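Local coordinates for protein NAD(P)H-flavin oxidoreductase (PDB 3GBH) that probably uses bound flavin mononucleotide to carry out NAD(P)H-dependent reductions, as an oxidoreductase of the nitroreductase family, at residues L92-D104 with K116-K128. Sequence-based numbering, arbitrary orientation.
Sequences LQNYEKAEQIYGD and KAQLLDWILPYYK. With CA (calcium ion), chain N.
Tyr102 is the knob of this antiparallel helical hairpin, its ring lodged among Lys116, Leu119, Leu120 and Ile123. The axes of helices 98-104 and 116-128 come within 10.7 Å at 152° between their directions; the hairpin is inserted between strand 84-91 and helix 132-156 of the nitroreductase fold. Leu120 CD2 makes a CH-pi contact over the Tyr102 ring centre, while Leu119 CD1 lies in the ring plane, 3.9 Å from Tyr102 CE2. Ile123 CD1 meets the phenol end, whose OH is hydrogen-bonded to Val49 O. Ala98 CB fits between Leu120 CD2 and Leu124 CD2.

A second CH-pi contact closes the other end: Lys128 CG lies over one face of the Tyr95 ring, 3.9 Å from its centroid. Tyr95 CG, between backbone N and carbonyl carbon (chi1 50°), also brings the ring to Tyr127 CB. At the Tyr127 ring edge sits Asn94 OD1, 3.2 Å from Tyr127 CE2, amide and ring planes 70° apart; this buried oxygen has no hydrogen-bonding partner in the model, although Asn94 ND2 reaches Asp91 O. Tyr127 OH is hydrogen-bonded to Ser48 OG, linking the hairpin to a flavin-pocket loop.

A salt bridge joins Lys116 NZ, its chain bent past Tyr102 CB, to Glu99 OE1, 2.9 Å, with a weak hydrogen bond; Glu113 is its second carboxylate. Glu107 shares calcium with Asp104 OD1 (2.3 Å from the ion), and water 1 on that ion donates to Gln100 O.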
ATOM      1  N   LEU B  92     -26.446  14.754 -31.206  1.00 23.29           N
ATOM      2  CA  LEU B  92     -27.389  15.526 -30.373  1.00 23.11           C
ATOM      3  C   LEU B  92     -28.780  14.892 -30.333  1.00 23.39           C
ATOM      4  O   LEU B  92     -29.605  15.294 -29.503  1.00 22.58           O
ATOM      5  CB  LEU B  92     -27.516  16.975 -30.898  1.00 23.04           C
ATOM      6  CG  LEU B  92     -26.249  17.832 -30.898  1.00 24.86           C
ATOM      7  CD1 LEU B  92     -26.522  19.179 -31.602  1.00 23.97           C
ATOM      8  CD2 LEU B  92     -25.745  18.055 -29.492  1.00 22.70           C
ATOM      9  N   GLN B  93     -29.035  13.921 -31.221  1.00 23.54           N
ATOM     10  CA  GLN B  93     -30.262  13.094 -31.201  1.00 23.59           C
ATOM     11  C   GLN B  93     -29.964  11.638 -30.859  1.00 23.60           C
ATOM     12  O   GLN B  93     -30.577  10.698 -31.384  1.00 21.67           O
ATOM     13  CB  GLN B  93     -30.993  13.211 -32.529  1.00 24.97           C
ATOM     14  CG  GLN B  93     -31.441  14.637 -32.831  1.00 26.74           C
ATOM     15  CD  GLN B  93     -31.982  14.788 -34.220  1.00 31.44           C
ATOM     16  OE1 GLN B  93     -32.786  13.989 -34.662  1.00 34.75           O
ATOM     17  NE2 GLN B  93     -31.550  15.830 -34.919  1.00 35.55           N
ATOM     18  N   ASN B  94     -29.049  11.460 -29.910  1.00 23.24           N
ATOM     19  CA  ASN B  94     -28.559  10.165 -29.541  1.00 23.06           C
ATOM     20  C   ASN B  94     -29.642   9.203 -29.040  1.00 23.87           C
ATOM     21  O   ASN B  94     -29.450   7.974 -29.081  1.00 23.76           O
ATOM     22  CB  ASN B  94     -27.447  10.305 -28.500  1.00 23.87           C
ATOM     23  CG  ASN B  94     -27.846  11.158 -27.319  1.00 25.95           C
ATOM     24  OD1 ASN B  94     -28.694  10.750 -26.548  1.00 27.14           O
ATOM     25  ND2 ASN B  94     -27.218  12.358 -27.158  1.00 24.54           N
ATOM     26  N   TYR B  95     -30.746   9.775 -28.549  1.00 23.19           N
ATOM     27  CA  TYR B  95     -31.881   9.017 -27.993  1.00 25.36           C
ATOM     28  C   TYR B  95     -32.628   8.260 -29.086  1.00 24.96           C
ATOM     29  O   TYR B  95     -33.429   7.369 -28.805  1.00 24.94           O
ATOM     30  CB  TYR B  95     -32.856   9.944 -27.255  1.00 26.30           C
ATOM     31  CG  TYR B  95     -33.244  11.153 -28.075  1.00 23.99           C
ATOM     32  CD1 TYR B  95     -34.162  11.049 -29.103  1.00 28.11           C
ATOM     33  CD2 TYR B  95     -32.615  12.383 -27.872  1.00 27.45           C
ATOM     34  CE1 TYR B  95     -34.480  12.136 -29.870  1.00 26.60           C
ATOM     35  CE2 TYR B  95     -32.933  13.465 -28.620  1.00 23.20           C
ATOM     36  CZ  TYR B  95     -33.850  13.343 -29.631  1.00 27.62           C
ATOM     37  OH  TYR B  95     -34.161  14.450 -30.399  1.00 28.59           O
ATOM     38  N   GLU B  96     -32.353   8.589 -30.343  1.00 24.68           N
ATOM     39  CA  GLU B  96     -32.914   7.792 -31.434  1.00 24.74           C
ATOM     40  C   GLU B  96     -32.432   6.336 -31.398  1.00 25.09           C
ATOM     41  O   GLU B  96     -33.067   5.489 -31.995  1.00 26.14           O
ATOM     42  CB  GLU B  96     -32.647   8.431 -32.810  1.00 24.91           C
ATOM     43  CG  GLU B  96     -33.342   9.767 -33.029  1.00 24.92           C
ATOM     44  CD  GLU B  96     -34.852   9.656 -33.198  1.00 33.08           C
ATOM     45  OE1 GLU B  96     -35.335   8.558 -33.508  1.00 30.95           O
ATOM     46  OE2 GLU B  96     -35.555  10.665 -33.012  1.00 36.20           O
ATOM     47  N   LYS B  97     -31.327   6.048 -30.711  1.00 24.25           N
ATOM     48  CA  LYS B  97     -30.838   4.658 -30.528  1.00 26.06           C
ATOM     49  C   LYS B  97     -31.285   3.978 -29.230  1.00 25.39           C
ATOM     50  O   LYS B  97     -30.872   2.840 -28.929  1.00 26.42           O
ATOM     51  CB  LYS B  97     -29.290   4.622 -30.625  1.00 26.26           C
ATOM     52  CG  LYS B  97     -28.770   4.962 -32.068  1.00 26.18           C
ATOM     53  CD  LYS B  97     -27.343   4.516 -32.257  1.00 28.10           C
ATOM     54  CE  LYS B  97     -26.772   4.962 -33.615  1.00 30.67           C
ATOM     55  NZ  LYS B  97     -27.559   4.478 -34.755  1.00 28.28           N
ATOM     56  N   ALA B  98     -32.113   4.664 -28.445  1.00 25.01           N
ATOM     57  CA  ALA B  98     -32.530   4.154 -27.135  1.00 24.49           C
ATOM     58  C   ALA B  98     -33.226   2.793 -27.242  1.00 24.85           C
ATOM     59  O   ALA B  98     -32.910   1.871 -26.494  1.00 24.34           O
ATOM     60  CB  ALA B  98     -33.444   5.160 -26.442  1.00 24.41           C
ATOM     61  N   GLU B  99     -34.152   2.657 -28.185  1.00 25.84           N
ATOM     62  CA  GLU B  99     -34.904   1.416 -28.316  1.00 26.02           C
ATOM     63  C   GLU B  99     -33.945   0.274 -28.633  1.00 26.00           C
ATOM     64  O   GLU B  99     -34.047  -0.802 -28.058  1.00 23.49           O
ATOM     65  CB  GLU B  99     -36.021   1.539 -29.355  1.00 28.07           C
ATOM     66  CG  GLU B  99     -37.219   2.446 -28.915  1.00 33.20           C
ATOM     67  CD  GLU B  99     -38.058   1.839 -27.766  1.00 41.83           C
ATOM     68  OE1 GLU B  99     -37.844   0.634 -27.424  1.00 39.02           O
ATOM     69  OE2 GLU B  99     -38.936   2.571 -27.222  1.00 41.53           O
ATOM     70  N   GLN B 100     -32.969   0.544 -29.502  1.00 26.29           N
ATOM     71  CA  GLN B 100     -31.972  -0.464 -29.887  1.00 26.48           C
ATOM     72  C   GLN B 100     -31.122  -0.907 -28.722  1.00 25.57           C
ATOM     73  O   GLN B 100     -30.967  -2.107 -28.490  1.00 24.73           O
ATOM     74  CB  GLN B 100     -31.039   0.087 -30.974  1.00 26.34           C
ATOM     75  CG  GLN B 100     -30.049  -0.937 -31.478  1.00 26.93           C
ATOM     76  CD  GLN B 100     -29.020  -0.357 -32.430  1.00 29.54           C
ATOM     77  OE1 GLN B 100     -29.107   0.811 -32.839  1.00 31.60           O
ATOM     78  NE2 GLN B 100     -28.023  -1.182 -32.785  1.00 27.91           N
ATOM     79  N   ILE B 101     -30.554   0.077 -28.011  1.00 23.90           N
ATOM     80  CA  ILE B 101     -29.634  -0.152 -26.909  1.00 24.29           C
ATOM     81  C   ILE B 101     -30.329  -0.908 -25.787  1.00 24.86           C
ATOM     82  O   ILE B 101     -29.856  -1.965 -25.300  1.00 26.47           O
ATOM     83  CB  ILE B 101     -29.072   1.231 -26.367  1.00 24.26           C
ATOM     84  CG1 ILE B 101     -28.139   1.878 -27.402  1.00 23.58           C
ATOM     85  CG2 ILE B 101     -28.272   1.071 -25.077  1.00 23.39           C
ATOM     86  CD1 ILE B 101     -27.769   3.348 -27.070  1.00 24.24           C
ATOM     87  N   TYR B 102     -31.466  -0.369 -25.371  1.00 24.21           N
ATOM     88  CA  TYR B 102     -32.180  -0.946 -24.246  1.00 22.97           C
ATOM     89  C   TYR B 102     -32.799  -2.270 -24.654  1.00 21.56           C
ATOM     90  O   TYR B 102     -32.828  -3.211 -23.860  1.00 21.67           O
ATOM     91  CB  TYR B 102     -33.179   0.046 -23.674  1.00 23.09           C
ATOM     92  CG  TYR B 102     -32.494   1.126 -22.832  1.00 23.93           C
ATOM     93  CD1 TYR B 102     -31.592   2.036 -23.390  1.00 26.43           C
ATOM     94  CD2 TYR B 102     -32.736   1.211 -21.484  1.00 23.02           C
ATOM     95  CE1 TYR B 102     -30.957   3.026 -22.589  1.00 24.95           C
ATOM     96  CE2 TYR B 102     -32.132   2.172 -20.692  1.00 26.21           C
ATOM     97  CZ  TYR B 102     -31.249   3.071 -21.232  1.00 25.69           C
ATOM     98  OH  TYR B 102     -30.658   3.995 -20.398  1.00 26.92           O
ATOM     99  N   GLY B 103     -33.220  -2.362 -25.904  1.00 22.33           N
ATOM    100  CA  GLY B 103     -33.692  -3.624 -26.478  1.00 22.68           C
ATOM    101  C   GLY B 103     -32.622  -4.712 -26.405  1.00 22.86           C
ATOM    102  O   GLY B 103     -32.908  -5.864 -26.063  1.00 22.37           O
ATOM    103  N   ASP B 104     -31.385  -4.340 -26.731  1.00 24.14           N
ATOM    104  CA  ASP B 104     -30.223  -5.248 -26.625  1.00 24.43           C
ATOM    105  C   ASP B 104     -29.999  -5.721 -25.200  1.00 23.59           C
ATOM    106  O   ASP B 104     -29.646  -6.879 -24.967  1.00 24.50           O
ATOM    107  CB  ASP B 104     -28.941  -4.570 -27.163  1.00 25.53           C
ATOM    108  CG  ASP B 104     -28.910  -4.458 -28.703  1.00 29.34           C
ATOM    109  OD1 ASP B 104     -29.861  -4.905 -29.382  1.00 28.66           O
ATOM    110  OD2 ASP B 104     -27.926  -3.891 -29.242  1.00 29.81           O
ATOM    111  N   LYS B 116     -37.230  -2.100 -18.760  1.00 21.14           N
ATOM    112  CA  LYS B 116     -36.807  -1.267 -19.881  1.00 20.97           C
ATOM    113  C   LYS B 116     -37.864  -0.162 -20.136  1.00 20.03           C
ATOM    114  O   LYS B 116     -37.505   0.979 -20.301  1.00 21.89           O
ATOM    115  CB  LYS B 116     -36.553  -2.065 -21.145  1.00 20.07           C
ATOM    116  CG  LYS B 116     -36.485  -1.181 -22.374  1.00 23.43           C
ATOM    117  CD  LYS B 116     -36.399  -1.945 -23.669  1.00 22.08           C
ATOM    118  CE  LYS B 116     -37.729  -2.179 -24.240  1.00 34.23           C
ATOM    119  NZ  LYS B 116     -38.277  -1.259 -25.228  1.00 26.97           N
ATOM    120  N   ALA B 117     -39.136  -0.530 -20.167  1.00 20.42           N
ATOM    121  CA  ALA B 117     -40.230   0.414 -20.448  1.00 20.66           C
ATOM    122  C   ALA B 117     -40.271   1.519 -19.390  1.00 21.85           C
ATOM    123  O   ALA B 117     -40.438   2.697 -19.721  1.00 20.14           O
ATOM    124  CB  ALA B 117     -41.559  -0.308 -20.535  1.00 19.60           C
ATOM    125  N   GLN B 118     -40.068   1.140 -18.127  1.00 23.03           N
ATOM    126  CA  GLN B 118     -40.098   2.099 -17.030  1.00 23.98           C
ATOM    127  C   GLN B 118     -38.946   3.067 -17.152  1.00 22.98           C
ATOM    128  O   GLN B 118     -39.116   4.245 -16.912  1.00 22.50           O
ATOM    129  CB  GLN B 118     -40.068   1.396 -15.654  1.00 25.01           C
ATOM    130  CG  GLN B 118     -41.291   0.559 -15.302  1.00 28.79           C
ATOM    131  CD  GLN B 118     -42.596   1.350 -15.319  1.00 34.27           C
ATOM    132  OE1 GLN B 118     -42.610   2.554 -15.121  1.00 41.53           O
ATOM    133  NE2 GLN B 118     -43.687   0.674 -15.587  1.00 35.66           N
ATOM    134  N   LEU B 119     -37.768   2.570 -17.524  1.00 22.07           N
ATOM    135  CA  LEU B 119     -36.594   3.417 -17.680  1.00 22.82           C
ATOM    136  C   LEU B 119     -36.784   4.412 -18.837  1.00 23.94           C
ATOM    137  O   LEU B 119     -36.558   5.627 -18.688  1.00 22.41           O
ATOM    138  CB  LEU B 119     -35.338   2.580 -17.938  1.00 22.39           C
ATOM    139  CG  LEU B 119     -34.750   1.784 -16.779  1.00 25.61           C
ATOM    140  CD1 LEU B 119     -33.690   0.841 -17.346  1.00 21.66           C
ATOM    141  CD2 LEU B 119     -34.146   2.734 -15.725  1.00 25.94           C
ATOM    142  N   LEU B 120     -37.194   3.896 -19.991  1.00 23.63           N
ATOM    143  CA  LEU B 120     -37.358   4.762 -21.162  1.00 23.22           C
ATOM    144  C   LEU B 120     -38.500   5.763 -20.967  1.00 23.00           C
ATOM    145  O   LEU B 120     -38.439   6.850 -21.524  1.00 22.15           O
ATOM    146  CB  LEU B 120     -37.565   3.947 -22.443  1.00 23.86           C
ATOM    147  CG  LEU B 120     -36.337   3.126 -22.897  1.00 23.00           C
ATOM    148  CD1 LEU B 120     -36.684   2.367 -24.150  1.00 24.92           C
ATOM    149  CD2 LEU B 120     -35.103   3.987 -23.103  1.00 25.72           C
ATOM    150  N   ASP B 121     -39.527   5.400 -20.191  1.00 24.06           N
ATOM    151  CA  ASP B 121     -40.647   6.307 -19.880  0.50 23.93           C
ATOM    152  C   ASP B 121     -40.162   7.631 -19.274  1.00 24.48           C
ATOM    153  O   ASP B 121     -40.763   8.664 -19.495  1.00 24.33           O
ATOM    154  CB  ASP B 121     -41.650   5.653 -18.912  0.50 24.14           C
ATOM    155  CG  ASP B 121     -42.653   4.735 -19.602  0.50 24.98           C
ATOM    156  OD1 ASP B 121     -42.674   4.660 -20.851  0.50 21.98           O
ATOM    157  OD2 ASP B 121     -43.453   4.105 -18.870  0.50 28.16           O
ATOM    158  N   TRP B 122     -39.082   7.611 -18.488  1.00 25.02           N
ATOM    159  CA  TRP B 122     -38.542   8.899 -17.980  1.00 26.74           C
ATOM    160  C   TRP B 122     -37.351   9.381 -18.779  1.00 25.97           C
ATOM    161  O   TRP B 122     -37.207  10.590 -18.998  1.00 23.02           O
ATOM    162  CB  TRP B 122     -38.224   8.925 -16.464  1.00 28.52           C
ATOM    163  CG  TRP B 122     -37.098   8.060 -16.000  1.00 30.84           C
ATOM    164  CD1 TRP B 122     -37.202   6.801 -15.485  1.00 32.44           C
ATOM    165  CD2 TRP B 122     -35.699   8.388 -15.983  1.00 34.68           C
ATOM    166  NE1 TRP B 122     -35.956   6.313 -15.160  1.00 33.33           N
ATOM    167  CE2 TRP B 122     -35.014   7.263 -15.454  1.00 32.72           C
ATOM    168  CE3 TRP B 122     -34.957   9.512 -16.365  1.00 32.85           C
ATOM    169  CZ2 TRP B 122     -33.639   7.235 -15.302  1.00 32.35           C
ATOM    170  CZ3 TRP B 122     -33.586   9.477 -16.219  1.00 32.46           C
ATOM    171  CH2 TRP B 122     -32.939   8.344 -15.688  1.00 32.61           C
ATOM    172  N   ILE B 123     -36.501   8.458 -19.229  1.00 24.07           N
ATOM    173  CA  ILE B 123     -35.303   8.854 -19.965  1.00 23.50           C
ATOM    174  C   ILE B 123     -35.653   9.637 -21.246  1.00 23.94           C
ATOM    175  O   ILE B 123     -35.075  10.694 -21.499  1.00 24.60           O
ATOM    176  CB  ILE B 123     -34.419   7.630 -20.305  1.00 23.17           C
ATOM    177  CG1 ILE B 123     -33.787   7.090 -19.018  1.00 26.28           C
ATOM    178  CG2 ILE B 123     -33.279   8.008 -21.307  1.00 24.26           C
ATOM    179  CD1 ILE B 123     -33.203   5.689 -19.171  1.00 24.09           C
ATOM    180  N   LEU B 124     -36.602   9.141 -22.029  1.00 23.46           N
ATOM    181  CA  LEU B 124     -36.872   9.752 -23.346  1.00 24.20           C
ATOM    182  C   LEU B 124     -37.427  11.199 -23.240  1.00 25.27           C
ATOM    183  O   LEU B 124     -36.879  12.116 -23.854  1.00 26.46           O
ATOM    184  CB  LEU B 124     -37.733   8.844 -24.243  1.00 23.56           C
ATOM    185  CG  LEU B 124     -37.014   7.594 -24.826  1.00 25.25           C
ATOM    186  CD1 LEU B 124     -37.986   6.671 -25.586  1.00 24.11           C
ATOM    187  CD2 LEU B 124     -35.799   7.986 -25.700  1.00 28.82           C
ATOM    188  N   PRO B 125     -38.481  11.411 -22.443  1.00 26.03           N
ATOM    189  CA  PRO B 125     -38.949  12.797 -22.273  1.00 27.28           C
ATOM    190  C   PRO B 125     -37.874  13.745 -21.741  1.00 27.80           C
ATOM    191  O   PRO B 125     -37.861  14.924 -22.068  1.00 29.79           O
ATOM    192  CB  PRO B 125     -40.082  12.667 -21.251  1.00 27.68           C
ATOM    193  CG  PRO B 125     -40.538  11.238 -21.355  1.00 28.60           C
ATOM    194  CD  PRO B 125     -39.309  10.446 -21.705  1.00 25.32           C
ATOM    195  N   TYR B 126     -36.987  13.235 -20.917  1.00 27.27           N
ATOM    196  CA  TYR B 126     -35.928  14.065 -20.359  1.00 28.92           C
ATOM    197  C   TYR B 126     -34.931  14.464 -21.454  1.00 27.21           C
ATOM    198  O   TYR B 126     -34.690  15.657 -21.664  1.00 27.70           O
ATOM    199  CB  TYR B 126     -35.274  13.368 -19.159  1.00 30.36           C
ATOM    200  CG  TYR B 126     -33.964  13.961 -18.728  1.00 35.59           C
ATOM    201  CD1 TYR B 126     -33.874  15.267 -18.251  1.00 40.51           C
ATOM    202  CD2 TYR B 126     -32.796  13.196 -18.775  1.00 41.00           C
ATOM    203  CE1 TYR B 126     -32.635  15.796 -17.861  1.00 40.66           C
ATOM    204  CE2 TYR B 126     -31.591  13.705 -18.403  1.00 42.81           C
ATOM    205  CZ  TYR B 126     -31.508  15.000 -17.944  1.00 42.83           C
ATOM    206  OH  TYR B 126     -30.256  15.460 -17.576  1.00 47.10           O
ATOM    207  N   TYR B 127     -34.423  13.486 -22.197  1.00 25.67           N
ATOM    208  CA  TYR B 127     -33.432  13.744 -23.268  1.00 25.21           C
ATOM    209  C   TYR B 127     -34.031  14.533 -24.428  1.00 25.71           C
ATOM    210  O   TYR B 127     -33.372  15.422 -24.980  1.00 26.77           O
ATOM    211  CB  TYR B 127     -32.796  12.419 -23.774  1.00 26.06           C
ATOM    212  CG  TYR B 127     -31.410  12.111 -23.181  1.00 26.12           C
ATOM    213  CD1 TYR B 127     -31.109  12.414 -21.860  1.00 30.08           C
ATOM    214  CD2 TYR B 127     -30.406  11.518 -23.959  1.00 29.54           C
ATOM    215  CE1 TYR B 127     -29.845  12.191 -21.324  1.00 28.27           C
ATOM    216  CE2 TYR B 127     -29.133  11.276 -23.436  1.00 30.74           C
ATOM    217  CZ  TYR B 127     -28.873  11.606 -22.102  1.00 29.60           C
ATOM    218  OH  TYR B 127     -27.632  11.398 -21.577  1.00 30.33           O
ATOM    219  N   LYS B 128     -35.267  14.230 -24.796  1.00 24.68           N
ATOM    220  CA  LYS B 128     -35.895  14.899 -25.933  1.00 26.89           C
ATOM    221  C   LYS B 128     -36.212  16.351 -25.646  1.00 27.43           C
ATOM    222  O   LYS B 128     -36.439  17.123 -26.568  1.00 28.25           O
ATOM    223  CB  LYS B 128     -37.198  14.195 -26.352  1.00 26.33           C
ATOM    224  CG  LYS B 128     -36.985  12.854 -27.031  1.00 30.63           C
ATOM    225  CD  LYS B 128     -38.329  12.224 -27.401  1.00 31.16           C
ATOM    226  CE  LYS B 128     -38.167  10.957 -28.225  1.00 40.65           C
ATOM    227  NZ  LYS B 128     -39.493  10.240 -28.431  1.00 41.81           N
TER
HETATM  228 CA    CA N 218     -31.405  -5.945 -30.796  1.00 28.17          CA
HETATM  229  O   HOH W   1     -32.512  -3.947 -29.871  1.00 21.08           O
HETATM  230  O   HOH W   2     -30.338  -4.725 -32.302  1.00 27.02           O
HETATM  231  O   HOH W   3     -31.139  -7.722 -33.035  1.00 40.03           O